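Local coordinates for enterobactin synthetase component F-related protein (Vibrio cholerae serotype O1, PDB 4OXI), which is an adenylation-domain enzyme (AlmE) that binds glycyl-adenosine-5'-phosphate and probably uses ATP to activate glycine for lipopolysaccharide modification, at residues K230-Y242 with K422-N434. Sequence-based numbering, arbitrary orientation.
Sequences KRIAVSYSNLHCY and KQLVKGYLNDPLN
Strand 230-235 and the extended segment 425-429 run antiparallel but are zipped by a single direct backbone hydrogen bond, Leu429 N to Arg231 O (2.9 Å, 171°). In this AMP-binding fold the strand is the second arm of a hairpin with strand 216-222, just after the glycine-rich phosphate-binding loop, while the other partner carries the family's G-Y-L signature. Three waters fill in where the backbones stand apart, joining Arg231 N to Leu429 O, Ala233 N to Gly427 O, and Ala233 O to Lys426 N.

At the Lys230 end, the extended chain of Lys230 passes over one face of the Tyr428 ring. Its CD makes a CH-pi contact 4.2 Å from the centroid, displaced toward the rim, and CE goes on to Asn434 OD1. Ile232 lies alongside the same ring, its CG1 3.8 Å from Tyr428 CD1 at the edge, and Tyr428 OH is held by Glu364. Val425 sits between the ends: CG1, anti to its carbonyl carbon (chi1 -59°), touches Ile232 CG2 and rests on Ala233 O. Ile232 also lies near the bound glycyl adenylate.

Beyond the strand, Ser235 and Asn238 form a capping box at the start of helix 236-249. The Asn238 amide does double duty. OD1 accepts from Ser235 N, fixing which way the amide faces, and the NH2 turns to the loop. Gln423 tucks against Cys241 and Tyr242, with its NE2 bonded to Ala368 O. Asn238 ND2 donates to Lys422 O (2.7 Å, 149°), nearly in the amide plane, and weakly to Leu424 O at 3.1 Å.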
ATOM      1  N   LYS A 230      10.941  -7.738   4.179  1.00 30.31           N
ATOM      2  CA  LYS A 230      11.722  -6.569   3.840  1.00 27.69           C
ATOM      3  C   LYS A 230      10.923  -5.393   4.350  1.00 33.02           C
ATOM      4  O   LYS A 230       9.685  -5.397   4.283  1.00 32.03           O
ATOM      5  CB  LYS A 230      11.878  -6.447   2.331  1.00 31.62           C
ATOM      6  CG  LYS A 230      12.736  -7.534   1.699  1.00 35.69           C
ATOM      7  CD  LYS A 230      12.728  -7.403   0.177  1.00 43.82           C
ATOM      8  CE  LYS A 230      13.632  -8.441  -0.467  1.00 49.62           C
ATOM      9  NZ  LYS A 230      13.649  -8.260  -1.951  1.00 52.94           N
ATOM     10  N   ARG A 231      11.610  -4.392   4.877  1.00 29.18           N
ATOM     11  CA  ARG A 231      10.927  -3.187   5.300  1.00 25.35           C
ATOM     12  C   ARG A 231      11.346  -1.952   4.528  1.00 28.72           C
ATOM     13  O   ARG A 231      12.521  -1.771   4.183  1.00 24.33           O
ATOM     14  CB  ARG A 231      11.051  -2.998   6.800  1.00 28.71           C
ATOM     15  CG  ARG A 231       9.836  -3.601   7.493  1.00 42.51           C
ATOM     16  CD  ARG A 231      10.107  -3.922   8.909  1.00 41.62           C
ATOM     17  NE  ARG A 231      10.966  -5.085   9.019  1.00 42.26           N
ATOM     18  CZ  ARG A 231      10.552  -6.270   9.453  1.00 42.76           C
ATOM     19  NH1 ARG A 231       9.276  -6.441   9.805  1.00 34.11           N
ATOM     20  NH2 ARG A 231      11.418  -7.275   9.530  1.00 41.81           N
ATOM     21  N   ILE A 232      10.359  -1.116   4.243  1.00 23.24           N
ATOM     22  CA  ILE A 232      10.552   0.014   3.362  1.00 19.20           C
ATOM     23  C   ILE A 232      10.088   1.262   4.088  1.00 24.33           C
ATOM     24  O   ILE A 232       8.890   1.431   4.356  1.00 22.25           O
ATOM     25  CB  ILE A 232       9.725  -0.179   2.096  1.00 22.85           C
ATOM     26  CG1 ILE A 232      10.239  -1.395   1.319  1.00 20.61           C
ATOM     27  CG2 ILE A 232       9.757   1.059   1.231  1.00 22.65           C
ATOM     28  CD1 ILE A 232       9.278  -1.858   0.241  1.00 22.92           C
ATOM     29  N   ALA A 233      11.043   2.119   4.428  1.00 19.89           N
ATOM     30  CA  ALA A 233      10.746   3.346   5.132  1.00 22.98           C
ATOM     31  C   ALA A 233      10.675   4.489   4.120  1.00 24.87           C
ATOM     32  O   ALA A 233      11.648   4.763   3.425  1.00 26.60           O
ATOM     33  CB  ALA A 233      11.810   3.615   6.185  1.00 25.15           C
ATOM     34  N   VAL A 234       9.519   5.144   4.050  1.00 22.09           N
ATOM     35  CA  VAL A 234       9.252   6.194   3.085  1.00 20.11           C
ATOM     36  C   VAL A 234       9.330   7.551   3.793  1.00 23.29           C
ATOM     37  O   VAL A 234       8.679   7.766   4.819  1.00 23.71           O
ATOM     38  CB  VAL A 234       7.851   6.002   2.464  1.00 23.12           C
ATOM     39  CG1 VAL A 234       7.471   7.190   1.578  1.00 20.48           C
ATOM     40  CG2 VAL A 234       7.797   4.702   1.672  1.00 19.45           C
ATOM     41  N   SER A 235      10.136   8.462   3.261  1.00 22.36           N
ATOM     42  CA  SER A 235      10.389   9.739   3.945  1.00 24.99           C
ATOM     43  C   SER A 235       9.284  10.736   3.673  1.00 20.67           C
ATOM     44  O   SER A 235       8.465  10.533   2.780  1.00 22.87           O
ATOM     45  CB  SER A 235      11.690  10.353   3.447  1.00 23.21           C
ATOM     46  OG  SER A 235      11.506  10.771   2.112  1.00 24.76           O
ATOM     47  N   TYR A 236       9.259  11.826   4.433  1.00 25.48           N
ATOM     48  CA  TYR A 236       8.324  12.905   4.126  1.00 24.85           C
ATOM     49  C   TYR A 236       8.547  13.472   2.732  1.00 23.72           C
ATOM     50  O   TYR A 236       7.576  13.736   2.019  1.00 23.84           O
ATOM     51  CB  TYR A 236       8.340  14.002   5.204  1.00 23.25           C
ATOM     52  CG  TYR A 236       7.534  13.595   6.417  1.00 23.35           C
ATOM     53  CD1 TYR A 236       6.166  13.837   6.473  1.00 21.48           C
ATOM     54  CD2 TYR A 236       8.129  12.931   7.483  1.00 19.96           C
ATOM     55  CE1 TYR A 236       5.411  13.459   7.569  1.00 19.86           C
ATOM     56  CE2 TYR A 236       7.389  12.546   8.586  1.00 22.96           C
ATOM     57  CZ  TYR A 236       6.022  12.816   8.618  1.00 23.96           C
ATOM     58  OH  TYR A 236       5.267  12.435   9.706  1.00 23.53           O
ATOM     59  N   SER A 237       9.801  13.645   2.316  1.00 22.42           N
ATOM     60  CA  SER A 237      10.016  14.199   0.969  1.00 27.08           C
ATOM     61  C   SER A 237       9.600  13.208  -0.125  1.00 22.29           C
ATOM     62  O   SER A 237       9.067  13.629  -1.144  1.00 24.73           O
ATOM     63  CB  SER A 237      11.449  14.702   0.750  1.00 27.73           C
ATOM     64  OG  SER A 237      12.380  13.648   0.858  1.00 38.71           O
ATOM     65  N   ASN A 238       9.812  11.907   0.088  1.00 23.64           N
ATOM     66  CA  ASN A 238       9.252  10.904  -0.832  1.00 24.65           C
ATOM     67  C   ASN A 238       7.750  11.108  -0.985  1.00 23.72           C
ATOM     68  O   ASN A 238       7.224  11.216  -2.097  1.00 23.93           O
ATOM     69  CB  ASN A 238       9.441   9.477  -0.304  1.00 23.89           C
ATOM     70  CG  ASN A 238      10.883   9.036  -0.244  1.00 26.01           C
ATOM     71  OD1 ASN A 238      11.281   8.358   0.707  1.00 27.78           O
ATOM     72  ND2 ASN A 238      11.673   9.401  -1.249  1.00 26.84           N
ATOM     73  N   LEU A 239       7.057  11.156   0.151  1.00 22.28           N
ATOM     74  CA  LEU A 239       5.595  11.227   0.159  1.00 21.44           C
ATOM     75  C   LEU A 239       5.086  12.543  -0.407  1.00 25.54           C
ATOM     76  O   LEU A 239       4.068  12.573  -1.117  1.00 25.21           O
ATOM     77  CB  LEU A 239       5.071  11.054   1.591  1.00 20.74           C
ATOM     78  CG  LEU A 239       3.601  11.381   1.875  1.00 27.49           C
ATOM     79  CD1 LEU A 239       2.682  10.508   1.024  1.00 23.10           C
ATOM     80  CD2 LEU A 239       3.285  11.214   3.369  1.00 18.63           C
ATOM     81  N   HIS A 240       5.775  13.636  -0.068  1.00 24.64           N
ATOM     82  CA  HIS A 240       5.364  14.978  -0.515  1.00 25.91           C
ATOM     83  C   HIS A 240       5.522  15.099  -2.015  1.00 25.15           C
ATOM     84  O   HIS A 240       4.684  15.691  -2.685  1.00 29.52           O
ATOM     85  CB  HIS A 240       6.177  16.066   0.193  1.00 22.43           C
ATOM     86  CG  HIS A 240       5.730  16.328   1.596  1.00 26.33           C
ATOM     87  ND1 HIS A 240       6.592  16.726   2.594  1.00 28.28           N
ATOM     88  CD2 HIS A 240       4.507  16.245   2.170  1.00 28.37           C
ATOM     89  CE1 HIS A 240       5.921  16.882   3.719  1.00 23.14           C
ATOM     90  NE2 HIS A 240       4.651  16.605   3.489  1.00 26.79           N
ATOM     91  N   CYS A 241       6.597  14.526  -2.549  1.00 24.26           N
ATOM     92  CA  CYS A 241       6.756  14.509  -3.996  1.00 28.23           C
ATOM     93  C   CYS A 241       5.580  13.800  -4.685  1.00 29.82           C
ATOM     94  O   CYS A 241       4.975  14.355  -5.602  1.00 33.18           O
ATOM     95  CB  CYS A 241       8.092  13.881  -4.406  1.00 27.33           C
ATOM     96  SG  CYS A 241       8.304  13.812  -6.216  1.00 39.81           S
ATOM     97  N   TYR A 242       5.235  12.590  -4.236  1.00 28.52           N
ATOM     98  CA  TYR A 242       4.126  11.859  -4.859  1.00 25.66           C
ATOM     99  C   TYR A 242       2.818  12.610  -4.808  1.00 23.26           C
ATOM    100  O   TYR A 242       2.169  12.795  -5.829  1.00 28.99           O
ATOM    101  CB  TYR A 242       3.892  10.486  -4.228  1.00 19.48           C
ATOM    102  CG  TYR A 242       2.660   9.829  -4.814  1.00 21.85           C
ATOM    103  CD1 TYR A 242       2.705   9.238  -6.069  1.00 23.32           C
ATOM    104  CD2 TYR A 242       1.447   9.820  -4.132  1.00 23.09           C
ATOM    105  CE1 TYR A 242       1.586   8.635  -6.626  1.00 25.03           C
ATOM    106  CE2 TYR A 242       0.305   9.213  -4.685  1.00 24.33           C
ATOM    107  CZ  TYR A 242       0.387   8.624  -5.930  1.00 28.04           C
ATOM    108  OH  TYR A 242      -0.724   8.025  -6.495  1.00 24.40           O
ATOM    109  N   LYS A 422      13.065  11.671  -6.564  1.00 28.70           N
ATOM    110  CA  LYS A 422      12.650  12.071  -5.223  1.00 28.38           C
ATOM    111  C   LYS A 422      11.699  11.095  -4.521  1.00 26.90           C
ATOM    112  O   LYS A 422      11.580  11.140  -3.298  1.00 28.25           O
ATOM    113  CB  LYS A 422      12.039  13.480  -5.255  1.00 34.10           C
ATOM    114  CG  LYS A 422      13.076  14.610  -5.242  1.00 41.02           C
ATOM    115  CD  LYS A 422      12.478  15.937  -5.710  1.00 47.57           C
ATOM    116  CE  LYS A 422      12.197  15.902  -7.208  1.00 51.43           C
ATOM    117  NZ  LYS A 422      11.154  16.887  -7.635  1.00 56.52           N
ATOM    118  N   GLN A 423      11.047  10.205  -5.268  1.00 25.71           N
ATOM    119  CA  GLN A 423      10.147   9.219  -4.646  1.00 27.30           C
ATOM    120  C   GLN A 423      10.844   7.924  -4.239  1.00 24.92           C
ATOM    121  O   GLN A 423      10.260   7.091  -3.557  1.00 25.27           O
ATOM    122  CB  GLN A 423       8.969   8.889  -5.574  1.00 24.58           C
ATOM    123  CG  GLN A 423       7.958  10.011  -5.682  1.00 23.52           C
ATOM    124  CD  GLN A 423       6.929   9.735  -6.729  1.00 27.85           C
ATOM    125  OE1 GLN A 423       6.563  10.622  -7.489  1.00 33.82           O
ATOM    126  NE2 GLN A 423       6.443   8.498  -6.780  1.00 25.86           N
ATOM    127  N   LEU A 424      12.089   7.749  -4.661  1.00 24.29           N
ATOM    128  CA  LEU A 424      12.809   6.518  -4.362  1.00 23.06           C
ATOM    129  C   LEU A 424      13.285   6.516  -2.914  1.00 25.95           C
ATOM    130  O   LEU A 424      13.837   7.513  -2.449  1.00 24.62           O
ATOM    131  CB  LEU A 424      14.005   6.359  -5.299  1.00 24.95           C
ATOM    132  CG  LEU A 424      14.746   5.030  -5.122  1.00 27.28           C
ATOM    133  CD1 LEU A 424      13.816   3.897  -5.447  1.00 19.54           C
ATOM    134  CD2 LEU A 424      16.012   4.959  -5.979  1.00 27.96           C
ATOM    135  N   VAL A 425      13.057   5.411  -2.195  1.00 24.75           N
ATOM    136  CA  VAL A 425      13.570   5.264  -0.821  1.00 25.72           C
ATOM    137  C   VAL A 425      15.092   5.016  -0.826  1.00 28.06           C
ATOM    138  O   VAL A 425      15.660   4.677  -1.865  1.00 28.45           O
ATOM    139  CB  VAL A 425      12.880   4.091  -0.075  1.00 26.09           C
ATOM    140  CG1 VAL A 425      11.356   4.303   0.005  1.00 24.99           C
ATOM    141  CG2 VAL A 425      13.182   2.783  -0.763  1.00 22.48           C
ATOM    142  N   LYS A 426      15.738   5.154   0.329  1.00 28.83           N
ATOM    143  CA  LYS A 426      17.191   5.009   0.432  1.00 34.22           C
ATOM    144  C   LYS A 426      17.656   3.587   0.180  1.00 33.56           C
ATOM    145  O   LYS A 426      18.800   3.362  -0.208  1.00 43.32           O
ATOM    146  CB  LYS A 426      17.678   5.401   1.831  1.00 37.99           C
ATOM    147  CG  LYS A 426      17.383   6.834   2.251  1.00 44.10           C
ATOM    148  CD  LYS A 426      18.156   7.823   1.406  1.00 50.01           C
ATOM    149  CE  LYS A 426      17.840   9.264   1.809  1.00 55.63           C
ATOM    150  NZ  LYS A 426      18.391  10.234   0.809  1.00 56.27           N
ATOM    151  N   GLY A 427      16.774   2.632   0.430  1.00 29.16           N
ATOM    152  CA  GLY A 427      17.122   1.220   0.404  1.00 30.42           C
ATOM    153  C   GLY A 427      16.175   0.541   1.370  1.00 28.88           C
ATOM    154  O   GLY A 427      15.209   1.155   1.831  1.00 30.91           O
ATOM    155  N   TYR A 428      16.429  -0.719   1.682  1.00 30.41           N
ATOM    156  CA  TYR A 428      15.598  -1.413   2.653  1.00 25.59           C
ATOM    157  C   TYR A 428      16.125  -1.117   4.056  1.00 33.32           C
ATOM    158  O   TYR A 428      17.326  -0.931   4.255  1.00 37.12           O
ATOM    159  CB  TYR A 428      15.579  -2.916   2.365  1.00 26.49           C
ATOM    160  CG  TYR A 428      14.978  -3.262   1.011  1.00 29.07           C
ATOM    161  CD1 TYR A 428      13.601  -3.194   0.800  1.00 29.51           C
ATOM    162  CD2 TYR A 428      15.778  -3.647  -0.056  1.00 28.95           C
ATOM    163  CE1 TYR A 428      13.037  -3.504  -0.438  1.00 24.01           C
ATOM    164  CE2 TYR A 428      15.221  -3.969  -1.297  1.00 26.77           C
ATOM    165  CZ  TYR A 428      13.849  -3.888  -1.476  1.00 26.57           C
ATOM    166  OH  TYR A 428      13.282  -4.189  -2.697  1.00 25.80           O
ATOM    167  N   LEU A 429      15.223  -1.060   5.026  1.00 31.11           N
ATOM    168  CA  LEU A 429      15.583  -0.752   6.403  1.00 33.81           C
ATOM    169  C   LEU A 429      16.439  -1.871   7.007  1.00 33.25           C
ATOM    170  O   LEU A 429      16.028  -3.035   7.014  1.00 30.20           O
ATOM    171  CB  LEU A 429      14.296  -0.561   7.218  1.00 34.41           C
ATOM    172  CG  LEU A 429      14.348   0.177   8.551  1.00 39.42           C
ATOM    173  CD1 LEU A 429      14.958   1.545   8.348  1.00 33.23           C
ATOM    174  CD2 LEU A 429      12.938   0.279   9.152  1.00 33.83           C
ATOM    175  N   ASN A 430      17.626  -1.509   7.495  1.00 35.93           N
ATOM    176  CA  ASN A 430      18.561  -2.447   8.141  1.00 36.88           C
ATOM    177  C   ASN A 430      18.760  -3.775   7.406  1.00 37.19           C
ATOM    178  O   ASN A 430      18.756  -4.845   8.023  1.00 37.93           O
ATOM    179  CB  ASN A 430      18.135  -2.707   9.591  1.00 40.17           C
ATOM    180  CG  ASN A 430      17.787  -1.431  10.328  1.00 41.81           C
ATOM    181  OD1 ASN A 430      16.711  -1.316  10.920  1.00 45.43           O
ATOM    182  ND2 ASN A 430      18.686  -0.450  10.277  1.00 47.64           N
ATOM    183  N   ASP A 431      18.916  -3.704   6.087  1.00 35.32           N
ATOM    184  CA  ASP A 431      19.060  -4.906   5.263  1.00 36.23           C
ATOM    185  C   ASP A 431      20.001  -4.573   4.108  1.00 34.91           C
ATOM    186  O   ASP A 431      19.565  -4.385   2.973  1.00 35.35           O
ATOM    187  CB  ASP A 431      17.683  -5.350   4.754  1.00 35.13           C
ATOM    188  CG  ASP A 431      17.713  -6.685   4.025  1.00 42.00           C
ATOM    189  OD1 ASP A 431      18.813  -7.186   3.679  1.00 44.93           O
ATOM    190  OD2 ASP A 431      16.611  -7.227   3.769  1.00 46.63           O
ATOM    191  N   PRO A 432      21.306  -4.475   4.407  1.00 40.30           N
ATOM    192  CA  PRO A 432      22.303  -4.023   3.433  1.00 38.27           C
ATOM    193  C   PRO A 432      22.449  -4.989   2.270  1.00 36.06           C
ATOM    194  O   PRO A 432      22.725  -4.553   1.150  1.00 40.75           O
ATOM    195  CB  PRO A 432      23.597  -3.985   4.254  1.00 40.19           C
ATOM    196  CG  PRO A 432      23.137  -3.854   5.677  1.00 40.41           C
ATOM    197  CD  PRO A 432      21.903  -4.704   5.734  1.00 35.14           C
ATOM    198  N   LEU A 433      22.265  -6.278   2.518  1.00 33.92           N
ATOM    199  CA  LEU A 433      22.337  -7.245   1.430  1.00 41.52           C
ATOM    200  C   LEU A 433      21.259  -7.024   0.366  1.00 42.35           C
ATOM    201  O   LEU A 433      21.588  -6.898  -0.814  1.00 42.46           O
ATOM    202  CB  LEU A 433      22.340  -8.686   1.950  1.00 45.67           C
ATOM    203  CG  LEU A 433      23.707  -9.081   2.532  1.00 58.05           C
ATOM    204  CD1 LEU A 433      23.752 -10.536   2.970  1.00 51.77           C
ATOM    205  CD2 LEU A 433      24.838  -8.778   1.542  1.00 51.52           C
ATOM    206  N   ASN A 434      19.988  -6.964   0.762  1.00 39.60           N
ATOM    207  CA  ASN A 434      18.930  -6.660  -0.211  1.00 39.82           C
ATOM    208  C   ASN A 434      19.068  -5.261  -0.823  1.00 35.50           C
ATOM    209  O   ASN A 434      18.752  -5.060  -1.999  1.00 34.43           O
ATOM    210  CB  ASN A 434      17.534  -6.854   0.388  1.00 38.81           C
ATOM    211  CG  ASN A 434      17.204  -8.316   0.625  1.00 47.72           C
ATOM    212  OD1 ASN A 434      17.005  -9.082  -0.321  1.00 52.68           O
ATOM    213  ND2 ASN A 434      17.135  -8.709   1.889  1.00 49.00           N
TER
HETATM  214  O   HOH W   1      14.358  -4.650   5.371  1.00 30.98           O
HETATM  215  O   HOH W   2      13.841   1.819   3.944  1.00 25.00           O
HETATM  216  O   HOH W   3      14.333   5.356   2.962  1.00 30.98           O
HETATM  217  O   HOH W   4      12.999  12.882  -1.483  1.00 33.11           O